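Lectin (PDB 4HR6) binds galactosides through two beta-trefoil domains, as a nontoxic seed lectin homologous to type II ribosome-inactivating proteins. Local coordinates at residues W87-S90 with T94-N97; L105-A110 with T114-E119; A234-R239 with R251-L256; Q215-L220 with I225-N230; V135-G140 with D185-C190. All blocks are in the same frame, centred on the assembly; numbering follows the deposited sequence.

In the fold
Four of the five contacts are local; only contact 5 joins segments more than forty residues apart. Contacts 1, 2 and 4 are antiparallel hairpins, the first two largely buried: contact 1 adds a serine hydroxyl and a water to the backbone ladder, contact 2 an amide-carboxylate bond, contact 4 aromatic and proline packing. Contacts 1 and 2 adjoin through I95 O and L105 N, while contact 4 meets contact 3 through I225 O and M235 N. T94 and R216 link contacts 1 and 4 across the two lectin domains. Contact 3, its centre about 21 Å from that of the chain, is a sugar site; contact 5 lies on the surface, where an arginine rests against apolar groups.

Contact 1 of 5, residues W87-S90 with T94-N97; sequences WDVS and TIMN
S90 OG is gripped by two partners: it accepts from the backbone N of T94 at 3.1 Å, and it is hydrogen-bonded to a water. The serine oxygen sits between the backbone N and the carbonyl carbon (chi1 78°), a torsion that turns it toward the opposing segment and brings it close to T94 CB as well. The same water reaches T94 OG1 at 2.8 Å, bridging the two hydroxyls, and R216 is a further partner of T94 OG1 from the second lectin domain. Beside this polar end, S90 N donates to T94 O at 3.0 Å. The ladder continues with D88 N bonded to M96 O at 2.8 Å and M96 N returning a bond to D88 O at 3.1 Å.

Together these bonds zip up a tight antiparallel beta hairpin of the first ricin-type trefoil domain, with D88 and M96 a hydrogen-bonded pair and V89 and I95 the non-hydrogen-bonded pair next to it. V89 and I95 share one face, where both side chains touch V131 of strand 130-131. W87 closes the other end: its six-membered ring meets the backbone of M96 and N97 obliquely, with CE3 4.0 Å from I95 CG2, while NE1 bonds to L61 O. Its CA also makes a CH contact to M96 O. M96 and D88 occupy the opposite face, where M96 CG comes nearest D88 O. From the neighbouring Lectin chain, Q164 hydrogen-bonds to W87 O and V89 N, adding a subunit contact along the edge of the 87-90 segment.

Contact 2 of 5, residues L105-A110 with T114-E119; sequences LTSNKA and TNLTME
N108 ND2 donates to E119 OE2 at 3.0 Å, meeting the oxygen from above the carboxylate plane while the carboxylate oxygen lies close to the amide plane. The two planes are turned 43° apart, and the side chains cross at about a right angle. The amide nitrogen also comes within 3.4 Å of the methyl T117 CG2. A bend at the second torsion of E119 (chi2 -67°) swings the carboxylate back to N108 ND2. Nearer the backbone, CB and CG of the glutamate lie against T106, with E119 CB 3.5 Å from T106 OG1.

Behind this polar group stands the backbone of the hairpin formed by strands 103-106 and 117-120 in the first beta-trefoil domain: T106 N bonds to T117 O at 2.8 Å, and T117 N returns the bond to T106 O at 3.0 Å. L105 and M118 share the opposite face from T106 and T117, and M118 brings SD within 3.9 Å of L105 CA.

Toward the loop, L116 CD2 packs 3.6 Å from S107 CB, and T114 CG2 approaches S107 OG. That hydroxyl donates to K109 O within the 105-110 segment. Further out, T106 OG1 is hydrogen-bonded to A104 O and Q127 NE2, T114 OG1 to T111 O, and L116 rests on L33 and L35 of strand 33-36.

Contact 3 of 5, residues A234-R239 with R251-L256; sequences AMDVAR and RPHGDL. With AMG (methyl alpha-D-galactopyranoside), chain E.
D236 and H253 converge on O3 of methyl alpha-D-galactopyranoside, in a galactose pocket of the second ricin-type beta-trefoil domain. Along the aspartate, CB leaves strand 234-237 toward the 251-256 loop, and the first torsion (172°) holds CG on the far side from the backbone N. CG stands 3.5 Å from the sugar O3 and ends in two oxygens that share the work. OD1 accepts from the O3 hydroxyl at 2.6 Å, and OD2 accepts from the O4 hydroxyl at 3.0 Å, a fork that engages neighbouring hydroxyls of the galactose ring. D236 OD1 is also hydrogen-bonded to Q258 NE2, a second-shell amide that probably helps to hold the carboxylate in place.

From the other segment, H253 NE2 donates to the same O3 at 2.8 Å with an N-H...O angle of 157°, the oxygen lying at the ring edge near its plane. O3 therefore gives its proton to D236 and takes one from H253. The second ring nitrogen, ND1, accepts a weak bond from D255 N, which may help to set the turn of the ring, and H250 meets that ring with the planes at about 60°. Away from the sugar, A234 and P252 touch lightly, N to CG and CB to CB.

N257 and D199 supply further hydrogen bonds to the ligand. Just beyond strand 234-237, the backbone N of R239, whose side chain is not modelled, donates to the sugar O4 at 3.0 Å.

Contact 4 of 5, residues Q215-L220 with I225-N230; sequences QRWVFL and ISTPGN
I225 and F219 form the tight part of this contact. The two side chains lie side by side, pointing the same way, with I225 CG1 over the ring face of F219 as a CH-pi contact, 4.0 Å from the centroid, and I225 CD1 3.5 Å from CE2 of that ring. The other branch, CG2, reaches W217 CB at 4.0 Å, so the two branches of the isoleucine touch both aromatic residues. M235 and I181 add to this buried side, and A193 of the neighbouring Lectin chain packs on F219.

On the other side V218, L220 and P228 are partly exposed, and the loose contact is that of L220, whose CD1 comes no nearer than 4.0 Å to S226 CB. V218 CG1 stands near S226 O and P228. At the far end P228 CG lies 3.7 Å above the face of the R216 guanidinium, offset toward its rim; the arginine chain is extended, and its terminal nitrogens bond to G92 O and S124 O in the first domain. Between the faces, V218 N bonds to S226 O at 2.7 Å and S226 N to V218 O at 2.9 Å, the paired bonds of a short antiparallel beta hairpin in the second beta-trefoil domain.

Contact 5 of 5, residues V135-G140 with D185-C190; sequences VQPIIG and DNRELC
The guanidinium of R187 comes up against P137 and I139, an apolar contact to a charged group, with R187 NH1 4.0 Å from P137 CG and R187 NH2 4.0 Å from I139 CD1. Both neighbours meet the group obliquely, and each crosses the arginine chain at about a right angle. R187 is bent at its second torsion (chi2 -63°), which folds the chain on its way to the 135-140 segment. I139 sits on strand 138-143 and directs its CD1 methyl toward the arginine, while P137 lies just ahead of that strand and also touches Y176.

The polar partners of the arginine come from neither of these residues. R187 NH2 forms a salt bridge with D184 OD1, and R187 NH1 is hydrogen-bonded to Y176 OH; the two anchors probably help to hold the guanidinium against both apolar side chains.

Backbone and side-chain-to-backbone bonds shape the corner that carries R187. A type I beta turn runs from N186 to L189, closed by L189 N to N186 O at 3.2 Å. Within it N186 OD1 accepts from E188 N at 3.3 Å, an Asx turn. The corner leads into strand 189-194, where C190 is tied to C209 by a disulfide.

Across the second beta-trefoil domain, then, the contact links strand 138-143 of one sheet to the corner leading into another. With just 87 Å² buried, the attraction between the segments is probably weak, mostly van der Waals, and the charge of R187 is probably balanced by the salt bridge to D184.

Contact 1 of 5, residues W87-S90 with T94-N97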
# COMPACT_ATOMS: atom_id res chain seq x y z
N TRP C 87 24.15 8.85 -0.95
CA TRP C 87 23.13 8.32 -0.05
C TRP C 87 22.22 7.31 -0.76
O TRP C 87 22.01 7.39 -1.97
CB TRP C 87 22.31 9.46 0.55
CG TRP C 87 23.14 10.41 1.36
CD1 TRP C 87 23.60 11.64 0.98
CD2 TRP C 87 23.64 10.19 2.69
NE1 TRP C 87 24.33 12.21 1.99
CE2 TRP C 87 24.38 11.34 3.05
CE3 TRP C 87 23.52 9.15 3.62
CZ2 TRP C 87 24.99 11.48 4.30
CZ3 TRP C 87 24.14 9.28 4.86
CH2 TRP C 87 24.87 10.43 5.18
N ASP C 88 21.74 6.34 0.01
CA ASP C 88 20.80 5.35 -0.47
C ASP C 88 19.66 5.22 0.54
O ASP C 88 19.91 5.14 1.75
CB ASP C 88 21.50 4.01 -0.69
CG ASP C 88 20.68 3.02 -1.50
OD1 ASP C 88 19.56 3.35 -1.92
OD2 ASP C 88 21.17 1.90 -1.73
N VAL C 89 18.42 5.23 0.05
CA VAL C 89 17.23 4.99 0.87
C VAL C 89 16.66 3.61 0.52
O VAL C 89 16.53 3.26 -0.66
CB VAL C 89 16.17 6.08 0.61
CG1 VAL C 89 14.97 5.94 1.54
CG2 VAL C 89 16.79 7.46 0.76
N SER C 90 16.37 2.82 1.55
CA SER C 90 15.82 1.46 1.40
C SER C 90 14.34 1.45 1.72
O SER C 90 13.84 2.31 2.47
CB SER C 90 16.51 0.46 2.35
OG SER C 90 16.03 0.59 3.70
N THR C 94 15.80 2.63 6.06
CA THR C 94 17.20 2.88 6.35
C THR C 94 17.80 3.87 5.35
O THR C 94 17.72 3.67 4.13
CB THR C 94 18.04 1.59 6.28
OG1 THR C 94 17.49 0.60 7.16
CG2 THR C 94 19.50 1.88 6.67
N ILE C 95 18.39 4.94 5.87
CA ILE C 95 19.17 5.89 5.09
C ILE C 95 20.63 5.66 5.42
O ILE C 95 21.02 5.75 6.58
CB ILE C 95 18.78 7.33 5.47
CG1 ILE C 95 17.33 7.58 5.03
CG2 ILE C 95 19.75 8.34 4.85
CD1 ILE C 95 16.82 8.97 5.29
N MET C 96 21.43 5.37 4.41
CA MET C 96 22.84 5.07 4.61
C MET C 96 23.71 5.54 3.43
O MET C 96 23.19 5.92 2.39
CB MET C 96 23.02 3.56 4.83
CG MET C 96 22.55 2.69 3.67
SD MET C 96 23.87 2.05 2.63
CE MET C 96 23.89 0.33 3.15
N ASN C 97 25.02 5.52 3.63
CA ASN C 97 26.00 5.83 2.59
C ASN C 97 26.63 4.55 2.06
O ASN C 97 27.38 3.90 2.78
CB ASN C 97 27.10 6.74 3.16
CG ASN C 97 28.14 7.14 2.11
OD1 ASN C 97 28.73 6.29 1.41
ND2 ASN C 97 28.39 8.44 2.02
O HOH W 1 16.36 -1.38 5.56

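Contact 2 of 5, residues L105-A110 with T114-E119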
# COMPACT_ATOMS: atom_id res chain seq x y z
N LEU C 105 22.02 6.29 9.34
CA LEU C 105 21.62 7.53 9.97
C LEU C 105 20.81 7.23 11.23
O LEU C 105 19.87 6.43 11.18
CB LEU C 105 20.81 8.40 8.99
CG LEU C 105 20.38 9.78 9.48
CD1 LEU C 105 21.59 10.69 9.65
CD2 LEU C 105 19.38 10.41 8.50
N THR C 106 21.18 7.87 12.34
CA THR C 106 20.62 7.55 13.65
C THR C 106 20.31 8.80 14.45
O THR C 106 20.93 9.84 14.26
CB THR C 106 21.60 6.70 14.47
OG1 THR C 106 22.11 5.64 13.66
CG2 THR C 106 20.91 6.12 15.71
N SER C 107 19.33 8.68 15.34
CA SER C 107 19.02 9.72 16.31
C SER C 107 18.95 9.06 17.68
O SER C 107 17.90 8.55 18.08
CB SER C 107 17.72 10.42 15.96
OG SER C 107 17.47 11.46 16.89
N ASN C 108 20.08 9.10 18.39
CA ASN C 108 20.26 8.38 19.66
C ASN C 108 19.31 8.77 20.79
O ASN C 108 19.05 7.97 21.68
CB ASN C 108 21.71 8.54 20.15
CG ASN C 108 22.70 7.70 19.35
OD1 ASN C 108 22.38 6.59 18.92
ND2 ASN C 108 23.91 8.22 19.18
N LYS C 109 18.78 9.99 20.76
CA LYS C 109 17.77 10.42 21.73
C LYS C 109 16.47 10.78 21.04
O LYS C 109 16.46 11.16 19.86
CB LYS C 109 18.29 11.61 22.56
CG LYS C 109 19.09 11.19 23.79
CD LYS C 109 20.04 12.27 24.29
CE LYS C 109 21.42 12.14 23.66
NZ LYS C 109 22.45 12.96 24.37
N ALA C 110 15.36 10.65 21.77
CA ALA C 110 14.04 10.91 21.21
C ALA C 110 13.65 12.37 21.34
O ALA C 110 12.54 12.76 20.97
CB ALA C 110 12.99 10.03 21.91
N THR C 114 18.07 16.93 19.28
CA THR C 114 19.10 15.89 19.34
C THR C 114 20.00 15.92 18.10
O THR C 114 19.51 16.04 16.98
CB THR C 114 18.48 14.48 19.39
OG1 THR C 114 17.67 14.36 20.57
CG2 THR C 114 19.57 13.40 19.38
N ASN C 115 21.30 15.78 18.31
CA ASN C 115 22.25 15.70 17.19
C ASN C 115 22.11 14.37 16.46
O ASN C 115 22.06 13.31 17.11
CB ASN C 115 23.70 15.85 17.69
CG ASN C 115 23.99 17.23 18.28
OD1 ASN C 115 23.26 18.19 18.03
ND2 ASN C 115 25.06 17.33 19.07
N LEU C 116 22.01 14.43 15.13
CA LEU C 116 21.95 13.22 14.31
C LEU C 116 23.36 12.72 14.03
O LEU C 116 24.29 13.51 13.84
CB LEU C 116 21.20 13.45 12.99
CG LEU C 116 19.76 13.98 13.04
CD1 LEU C 116 19.09 13.79 11.69
CD2 LEU C 116 18.95 13.31 14.14
N THR C 117 23.50 11.41 13.96
CA THR C 117 24.80 10.78 13.92
C THR C 117 24.77 9.53 13.06
O THR C 117 23.71 8.93 12.84
CB THR C 117 25.26 10.41 15.35
OG1 THR C 117 26.40 9.55 15.30
CG2 THR C 117 24.15 9.71 16.14
N MET C 118 25.94 9.15 12.56
CA MET C 118 26.14 7.84 11.96
C MET C 118 26.56 6.85 13.05
O MET C 118 27.45 7.14 13.86
CB MET C 118 27.18 7.91 10.84
CG MET C 118 26.81 8.89 9.72
SD MET C 118 25.27 8.50 8.82
CE MET C 118 25.76 6.93 8.10
N GLU C 119 25.87 5.71 13.10
CA GLU C 119 26.12 4.66 14.08
C GLU C 119 26.03 3.32 13.39
O GLU C 119 25.53 3.21 12.27
CB GLU C 119 25.07 4.68 15.20
CG GLU C 119 24.93 6.00 15.95
CD GLU C 119 26.16 6.36 16.78
OE1 GLU C 119 27.11 5.53 16.85
OE2 GLU C 119 26.17 7.48 17.35

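Contact 3 of 5, residues A234-R239 with R251-L256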
# COMPACT_ATOMS: atom_id res chain seq x y z
N ALA C 234 8.38 -12.19 10.21
CA ALA C 234 7.03 -11.65 10.03
C ALA C 234 6.13 -11.89 11.23
O ALA C 234 6.19 -12.93 11.88
CB ALA C 234 6.39 -12.29 8.82
N MET C 235 5.26 -10.93 11.50
CA MET C 235 4.19 -11.06 12.45
C MET C 235 3.27 -12.20 12.00
O MET C 235 3.03 -12.39 10.80
CB MET C 235 3.45 -9.73 12.54
CG MET C 235 2.67 -9.52 13.81
SD MET C 235 2.12 -7.82 14.06
CE MET C 235 3.68 -6.97 14.23
N ASP C 236 2.78 -12.98 12.96
CA ASP C 236 2.26 -14.32 12.67
C ASP C 236 1.29 -14.73 13.78
O ASP C 236 1.63 -14.66 14.97
CB ASP C 236 3.43 -15.30 12.55
CG ASP C 236 3.00 -16.77 12.44
OD1 ASP C 236 3.67 -17.57 11.74
OD2 ASP C 236 2.00 -17.14 13.07
N VAL C 237 0.09 -15.13 13.38
CA VAL C 237 -0.92 -15.65 14.28
C VAL C 237 -0.60 -17.12 14.54
O VAL C 237 -0.66 -17.95 13.63
CB VAL C 237 -2.35 -15.51 13.71
CG1 VAL C 237 -3.39 -15.94 14.75
CG2 VAL C 237 -2.62 -14.07 13.27
N ALA C 238 -0.23 -17.42 15.79
CA ALA C 238 0.27 -18.75 16.17
C ALA C 238 -0.70 -19.86 15.81
O ALA C 238 -1.87 -19.81 16.21
CB ALA C 238 0.55 -18.78 17.67
N ARG C 239 -0.22 -20.84 15.04
CA ARG C 239 -0.98 -22.04 14.67
C ARG C 239 -2.23 -21.74 13.82
O ARG C 239 -3.14 -22.56 13.77
N ARG C 251 9.46 -17.09 11.06
CA ARG C 251 10.02 -17.20 9.72
C ARG C 251 8.93 -16.86 8.68
O ARG C 251 7.80 -17.34 8.80
CB ARG C 251 10.51 -18.64 9.50
CG ARG C 251 11.37 -18.86 8.27
CD ARG C 251 11.73 -20.33 8.12
NE ARG C 251 12.97 -20.49 7.35
CZ ARG C 251 14.20 -20.50 7.87
NH1 ARG C 251 14.41 -20.37 9.18
NH2 ARG C 251 15.25 -20.64 7.07
N PRO C 252 9.27 -16.05 7.65
CA PRO C 252 8.26 -15.68 6.66
C PRO C 252 7.91 -16.81 5.69
O PRO C 252 8.80 -17.44 5.12
CB PRO C 252 8.92 -14.52 5.89
CG PRO C 252 10.14 -14.15 6.68
CD PRO C 252 10.56 -15.41 7.37
N HIS C 253 6.62 -17.08 5.53
CA HIS C 253 6.17 -18.06 4.53
C HIS C 253 4.96 -17.60 3.70
O HIS C 253 4.56 -18.28 2.76
CB HIS C 253 5.90 -19.45 5.16
CG HIS C 253 5.01 -19.41 6.36
ND1 HIS C 253 3.76 -18.83 6.35
CD2 HIS C 253 5.18 -19.90 7.61
CE1 HIS C 253 3.20 -18.95 7.54
NE2 HIS C 253 4.04 -19.61 8.33
N GLY C 254 4.38 -16.45 4.05
CA GLY C 254 3.34 -15.84 3.23
C GLY C 254 1.96 -16.47 3.25
O GLY C 254 1.13 -16.15 2.40
N ASP C 255 1.68 -17.33 4.23
CA ASP C 255 0.36 -17.94 4.36
C ASP C 255 -0.58 -16.96 5.08
O ASP C 255 -0.17 -15.89 5.52
CB ASP C 255 0.45 -19.28 5.10
CG ASP C 255 -0.66 -20.25 4.70
OD1 ASP C 255 -1.75 -19.80 4.28
OD2 ASP C 255 -0.45 -21.47 4.82
N LEU C 256 -1.84 -17.35 5.21
CA LEU C 256 -2.91 -16.44 5.64
C LEU C 256 -2.72 -15.88 7.04
O LEU C 256 -3.15 -14.75 7.33
CB LEU C 256 -4.26 -17.15 5.56
CG LEU C 256 -4.70 -17.71 4.20
CD1 LEU C 256 -5.96 -18.53 4.39
CD2 LEU C 256 -4.93 -16.60 3.19
C1 AMG E . 2.69 -23.47 12.27
C2 AMG E . 2.32 -22.25 11.42
C3 AMG E . 3.34 -21.12 11.60
C4 AMG E . 3.50 -20.80 13.08
C5 AMG E . 3.77 -22.08 13.88
C6 AMG E . 3.81 -21.84 15.39
C7 AMG E . 3.97 -25.44 11.89
O1 AMG E . 3.95 -24.02 11.84
O2 AMG E . 2.24 -22.66 10.05
O3 AMG E . 2.94 -19.93 10.90
O4 AMG E . 2.32 -20.13 13.54
O5 AMG E . 2.76 -23.06 13.63
O6 AMG E . 4.53 -22.92 16.01

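Contact 4 of 5, residues Q215-L220 with I225-N230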
# COMPACT_ATOMS: atom_id res chain seq x y z
N GLN C 215 11.00 -2.85 18.02
CA GLN C 215 9.81 -2.01 17.92
C GLN C 215 9.67 -1.41 16.50
O GLN C 215 8.95 -0.43 16.31
CB GLN C 215 9.86 -0.90 18.98
CG GLN C 215 10.00 -1.42 20.40
CD GLN C 215 9.93 -0.32 21.44
OE1 GLN C 215 10.54 0.73 21.29
NE2 GLN C 215 9.18 -0.56 22.51
N ARG C 216 10.37 -1.98 15.53
CA ARG C 216 10.46 -1.41 14.18
C ARG C 216 9.94 -2.39 13.15
O ARG C 216 10.49 -3.47 12.99
CB ARG C 216 11.89 -1.01 13.82
CG ARG C 216 11.99 -0.21 12.51
CD ARG C 216 13.36 0.41 12.26
NE ARG C 216 13.64 0.60 10.84
CZ ARG C 216 14.86 0.79 10.31
NH1 ARG C 216 15.96 0.82 11.06
NH2 ARG C 216 14.98 0.94 9.00
N TRP C 217 8.92 -1.95 12.42
CA TRP C 217 8.14 -2.81 11.52
C TRP C 217 8.02 -2.19 10.13
O TRP C 217 7.92 -0.98 10.01
CB TRP C 217 6.75 -2.99 12.09
CG TRP C 217 6.79 -3.48 13.48
CD1 TRP C 217 6.62 -2.75 14.64
CD2 TRP C 217 7.08 -4.81 13.88
NE1 TRP C 217 6.75 -3.57 15.72
CE2 TRP C 217 7.04 -4.84 15.29
CE3 TRP C 217 7.36 -6.00 13.19
CZ2 TRP C 217 7.27 -6.00 16.01
CZ3 TRP C 217 7.59 -7.14 13.91
CH2 TRP C 217 7.54 -7.14 15.31
N VAL C 218 8.00 -3.03 9.10
CA VAL C 218 7.71 -2.56 7.75
C VAL C 218 6.57 -3.38 7.10
O VAL C 218 6.59 -4.62 7.08
CB VAL C 218 8.97 -2.54 6.86
CG1 VAL C 218 9.64 -3.91 6.78
CG2 VAL C 218 8.65 -2.02 5.47
N PHE C 219 5.58 -2.65 6.57
CA PHE C 219 4.48 -3.25 5.80
C PHE C 219 4.93 -3.43 4.37
O PHE C 219 5.15 -2.46 3.65
CB PHE C 219 3.25 -2.35 5.83
CG PHE C 219 2.53 -2.34 7.14
CD1 PHE C 219 3.08 -1.73 8.25
CD2 PHE C 219 1.28 -2.94 7.25
CE1 PHE C 219 2.40 -1.72 9.46
CE2 PHE C 219 0.59 -2.92 8.46
CZ PHE C 219 1.16 -2.32 9.56
N LEU C 220 5.09 -4.67 3.93
CA LEU C 220 5.61 -4.95 2.60
C LEU C 220 4.50 -5.40 1.62
O LEU C 220 3.35 -5.64 2.01
CB LEU C 220 6.70 -6.02 2.69
CG LEU C 220 7.94 -5.65 3.51
CD1 LEU C 220 8.83 -6.88 3.65
CD2 LEU C 220 8.74 -4.51 2.90
N ILE C 225 3.76 -8.01 7.92
CA ILE C 225 4.28 -6.95 8.79
C ILE C 225 5.59 -7.53 9.27
O ILE C 225 5.60 -8.46 10.08
CB ILE C 225 3.35 -6.65 9.96
CG1 ILE C 225 2.00 -6.17 9.43
CG2 ILE C 225 3.98 -5.62 10.89
CD1 ILE C 225 1.00 -5.79 10.50
N SER C 226 6.70 -7.01 8.73
CA SER C 226 8.01 -7.61 8.89
C SER C 226 9.03 -6.74 9.63
O SER C 226 8.82 -5.54 9.82
CB SER C 226 8.58 -7.95 7.52
OG SER C 226 7.87 -9.01 6.93
N THR C 227 10.13 -7.36 10.04
CA THR C 227 11.29 -6.64 10.55
C THR C 227 12.12 -6.20 9.34
O THR C 227 12.17 -6.92 8.34
CB THR C 227 12.15 -7.52 11.48
OG1 THR C 227 12.56 -8.71 10.78
CG2 THR C 227 11.35 -7.92 12.70
N PRO C 228 12.75 -5.02 9.40
CA PRO C 228 13.61 -4.61 8.28
C PRO C 228 14.89 -5.44 8.23
O PRO C 228 15.36 -5.91 9.27
CB PRO C 228 13.91 -3.14 8.58
CG PRO C 228 13.77 -3.01 10.06
CD PRO C 228 12.75 -4.03 10.50
N GLY C 229 15.44 -5.64 7.04
CA GLY C 229 16.72 -6.35 6.88
C GLY C 229 16.64 -7.59 6.00
O GLY C 229 15.61 -7.87 5.38
N ASN C 230 17.75 -8.33 5.96
CA ASN C 230 17.83 -9.57 5.17
C ASN C 230 17.29 -10.76 5.96
O ASN C 230 16.45 -11.52 5.46
CB ASN C 230 19.26 -9.83 4.71

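Contact 5 of 5, residues V135-G140 with D185-C190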
# COMPACT_ATOMS: atom_id res chain seq x y z
N VAL C 135 4.20 13.90 6.96
CA VAL C 135 5.02 13.50 8.12
C VAL C 135 4.20 12.89 9.26
O VAL C 135 4.74 12.21 10.12
CB VAL C 135 5.86 14.69 8.68
CG1 VAL C 135 6.95 15.09 7.69
CG2 VAL C 135 4.99 15.89 9.02
N GLN C 136 2.89 13.12 9.25
CA GLN C 136 2.04 12.62 10.30
C GLN C 136 2.01 11.09 10.36
O GLN C 136 2.33 10.39 9.37
CB GLN C 136 0.63 13.17 10.15
CG GLN C 136 0.54 14.68 10.37
CD GLN C 136 -0.87 15.22 10.20
OE1 GLN C 136 -1.84 14.57 10.58
NE2 GLN C 136 -0.98 16.42 9.62
N PRO C 137 1.65 10.55 11.54
CA PRO C 137 1.43 9.12 11.67
C PRO C 137 0.17 8.69 10.92
O PRO C 137 -0.81 9.45 10.87
CB PRO C 137 1.23 8.92 13.19
CG PRO C 137 1.63 10.20 13.84
CD PRO C 137 1.44 11.28 12.81
N ILE C 138 0.21 7.49 10.35
CA ILE C 138 -0.94 6.94 9.64
C ILE C 138 -1.79 6.15 10.63
O ILE C 138 -1.34 5.14 11.16
CB ILE C 138 -0.50 5.95 8.52
CG1 ILE C 138 0.49 6.59 7.54
CG2 ILE C 138 -1.73 5.40 7.79
CD1 ILE C 138 -0.02 7.85 6.91
N ILE C 139 -3.02 6.60 10.85
CA ILE C 139 -3.95 5.92 11.74
C ILE C 139 -4.76 4.86 11.03
O ILE C 139 -5.37 5.13 9.99
CB ILE C 139 -5.00 6.90 12.33
CG1 ILE C 139 -4.35 8.14 12.96
CG2 ILE C 139 -5.92 6.17 13.32
CD1 ILE C 139 -3.27 7.84 13.96
N GLY C 140 -4.85 3.67 11.61
CA GLY C 140 -5.82 2.70 11.14
C GLY C 140 -5.95 1.46 11.99
O GLY C 140 -5.31 1.35 13.05
N ASP C 185 -4.33 5.78 21.59
CA ASP C 185 -4.62 6.53 22.82
C ASP C 185 -3.39 6.81 23.70
O ASP C 185 -3.44 7.69 24.55
CB ASP C 185 -5.69 5.80 23.66
CG ASP C 185 -7.12 6.07 23.17
OD1 ASP C 185 -7.31 6.85 22.21
OD2 ASP C 185 -8.05 5.49 23.76
N ASN C 186 -2.31 6.06 23.49
CA ASN C 186 -1.07 6.27 24.26
C ASN C 186 0.20 6.11 23.41
O ASN C 186 0.67 4.99 23.19
CB ASN C 186 -1.04 5.30 25.45
CG ASN C 186 0.00 5.67 26.50
OD1 ASN C 186 0.94 6.42 26.24
ND2 ASN C 186 -0.16 5.12 27.70
N ARG C 187 0.76 7.23 22.97
CA ARG C 187 1.87 7.21 22.00
C ARG C 187 3.24 6.90 22.62
O ARG C 187 4.24 6.89 21.92
CB ARG C 187 1.94 8.53 21.23
CG ARG C 187 0.65 8.93 20.53
CD ARG C 187 0.23 7.94 19.45
NE ARG C 187 -1.08 8.29 18.91
CZ ARG C 187 -1.31 9.19 17.95
NH1 ARG C 187 -0.30 9.85 17.38
NH2 ARG C 187 -2.55 9.43 17.56
N GLU C 188 3.28 6.66 23.93
CA GLU C 188 4.51 6.21 24.60
C GLU C 188 4.65 4.69 24.50
O GLU C 188 5.72 4.14 24.83
CB GLU C 188 4.51 6.65 26.08
CG GLU C 188 4.55 8.16 26.26
CD GLU C 188 4.26 8.62 27.69
OE1 GLU C 188 3.66 7.86 28.49
OE2 GLU C 188 4.64 9.77 28.02
N LEU C 189 3.59 4.03 24.01
CA LEU C 189 3.49 2.57 23.94
C LEU C 189 3.67 2.00 22.52
O LEU C 189 2.96 2.38 21.59
CB LEU C 189 2.12 2.15 24.48
CG LEU C 189 1.83 2.50 25.94
CD1 LEU C 189 0.41 2.09 26.31
CD2 LEU C 189 2.84 1.83 26.86
N CYS C 190 4.57 1.03 22.38
CA CYS C 190 4.96 0.50 21.09
C CYS C 190 4.72 -0.99 21.01
O CYS C 190 4.92 -1.70 21.99
CB CYS C 190 6.45 0.74 20.86
SG CYS C 190 6.89 2.34 20.13